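Local coordinates for uncharacterized conserved protein (PDB 2ZBV) that probably acts on S-adenosyl-L-methionine, as in the SAM hydrolase and SAM-dependent halogenase family, and binds adenosine, at residues A[11-14]-A[15-19]. Numbering follows the deposited sequence.
Sequences KSHY and VGVAK
Val17 N donates to His13 O at 3.0 Å, and one residue on Tyr14 O takes Ala18 N at 3.2 Å. These are the first i to i+4 bonds of helix 14-25. Upstream, two waters link Ser12 O to the helix start. One donates weakly to Ser12 O and accepts from Val15 N at 2.9 Å. The other bridges Ser12 O and Gly16 N. Two first-turn amides therefore bond to water. His13 holds its ring carbon CG between backbone N and C (chi1 64°). This turns the ring edge to Val17, and His13 CD2 meets Val17 CG1 at 3.8 Å, near the ring plane. One face of the same imidazole receives Tyr14 CD1, displaced toward the rim. Residues 14-19 open helix 14-25, which follows strand 2-6 and the loop after it in the SAM hydroxide adenosyltransferase N-terminal domain. Bound adenosine lies about 7 Å from the Tyr14 side chain, and Tyr14 and Ala18 both pack on Trp8 of its pocket. Val17 CG2 sits against the carbonyl oxygens of Tyr14 and His13, 3.0 Å from Tyr14 O and 3.5 Å from His13 O. With an alanine here in place of the valine both methyls go, which would probably leave the His13 ring edge and the two carbonyl oxygens without their neighbour. The Tyr14 hydroxyl, OH, is hydrogen-bonded to OD2 of Asp178 of the second subunit.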
loop_
_atom_site.group_PDB
_atom_site.type_symbol
_atom_site.label_atom_id
_atom_site.label_comp_id
_atom_site.label_asym_id
_atom_site.label_seq_id
_atom_site.Cartn_x
_atom_site.Cartn_y
_atom_site.Cartn_z
ATOM N N LYS A 11 4.543 -5.361 -1.218
ATOM C CA LYS A 11 5.405 -6.043 -0.264
ATOM C C LYS A 11 6.869 -6.048 -0.716
ATOM O O LYS A 11 7.781 -5.903 0.101
ATOM C CB LYS A 11 4.909 -7.478 -0.045
ATOM C CG LYS A 11 5.804 -8.308 0.855
ATOM C CD LYS A 11 5.146 -9.617 1.259
ATOM C CE LYS A 11 6.123 -10.488 2.046
ATOM N NZ LYS A 11 6.726 -9.755 3.202
ATOM N N SER A 12 7.098 -6.214 -2.013
ATOM C CA SER A 12 8.466 -6.218 -2.532
ATOM C C SER A 12 8.963 -4.786 -2.724
ATOM O O SER A 12 8.185 -3.833 -2.649
ATOM C CB SER A 12 8.530 -6.964 -3.871
ATOM O OG SER A 12 8.204 -8.334 -3.703
ATOM N N HIS A 13 10.260 -4.647 -2.978
ATOM C CA HIS A 13 10.877 -3.341 -3.189
ATOM C C HIS A 13 10.836 -2.909 -4.658
ATOM O O HIS A 13 11.340 -1.841 -5.013
ATOM C CB HIS A 13 12.338 -3.372 -2.722
ATOM C CG HIS A 13 13.203 -4.312 -3.506
ATOM N ND1 HIS A 13 13.295 -5.657 -3.216
ATOM C CD2 HIS A 13 13.979 -4.108 -4.596
ATOM C CE1 HIS A 13 14.091 -6.242 -4.094
ATOM N NE2 HIS A 13 14.518 -5.325 -4.943
ATOM N N TYR A 14 10.230 -3.729 -5.510
ATOM C CA TYR A 14 10.170 -3.421 -6.934
ATOM C C TYR A 14 9.514 -2.088 -7.247
ATOM O O TYR A 14 10.041 -1.291 -8.024
ATOM C CB TYR A 14 9.434 -4.531 -7.689
ATOM C CG TYR A 14 10.000 -5.919 -7.460
ATOM C CD1 TYR A 14 11.377 -6.138 -7.465
ATOM C CD2 TYR A 14 9.156 -7.016 -7.284
ATOM C CE1 TYR A 14 11.903 -7.419 -7.303
ATOM C CE2 TYR A 14 9.668 -8.306 -7.124
ATOM C CZ TYR A 14 11.043 -8.501 -7.136
ATOM O OH TYR A 14 11.558 -9.775 -6.985
ATOM N N VAL A 15 8.358 -1.840 -6.653
ATOM C CA VAL A 15 7.671 -0.590 -6.921
ATOM C C VAL A 15 8.550 0.595 -6.531
ATOM O O VAL A 15 8.693 1.544 -7.299
ATOM C CB VAL A 15 6.334 -0.519 -6.164
ATOM C CG1 VAL A 15 5.778 0.893 -6.226
ATOM C CG2 VAL A 15 5.348 -1.506 -6.789
ATOM N N GLY A 16 9.149 0.523 -5.348
ATOM C CA GLY A 16 10.006 1.605 -4.890
ATOM C C GLY A 16 11.202 1.900 -5.785
ATOM O O GLY A 16 11.521 3.067 -6.014
ATOM N N VAL A 17 11.875 0.868 -6.296
ATOM C CA VAL A 17 13.040 1.118 -7.151
ATOM C C VAL A 17 12.646 1.756 -8.474
ATOM O O VAL A 17 13.392 2.561 -9.014
ATOM C CB VAL A 17 13.871 -0.172 -7.418
ATOM C CG1 VAL A 17 14.473 -0.671 -6.120
ATOM C CG2 VAL A 17 13.009 -1.249 -8.037
ATOM N N ALA A 18 11.474 1.393 -8.995
ATOM C CA ALA A 18 10.984 1.973 -10.238
ATOM C C ALA A 18 10.676 3.448 -10.001
ATOM O O ALA A 18 10.914 4.289 -10.872
ATOM C CB ALA A 18 9.729 1.258 -10.706
ATOM N N LYS A 19 10.151 3.763 -8.824
ATOM C CA LYS A 19 9.832 5.154 -8.497
ATOM C C LYS A 19 11.119 5.957 -8.355
ATOM O O LYS A 19 11.184 7.126 -8.749
ATOM C CB LYS A 19 9.022 5.228 -7.200
ATOM C CG LYS A 19 7.573 4.781 -7.355
ATOM C CD LYS A 19 6.787 5.063 -6.087
ATOM C CE LYS A 19 5.323 4.670 -6.238
ATOM N NZ LYS A 19 4.586 4.895 -4.960
HETATM O O HOH W 1 7.042 -3.970 -5.153
HETATM O O HOH W 2 8.206 -1.192 -3.303
#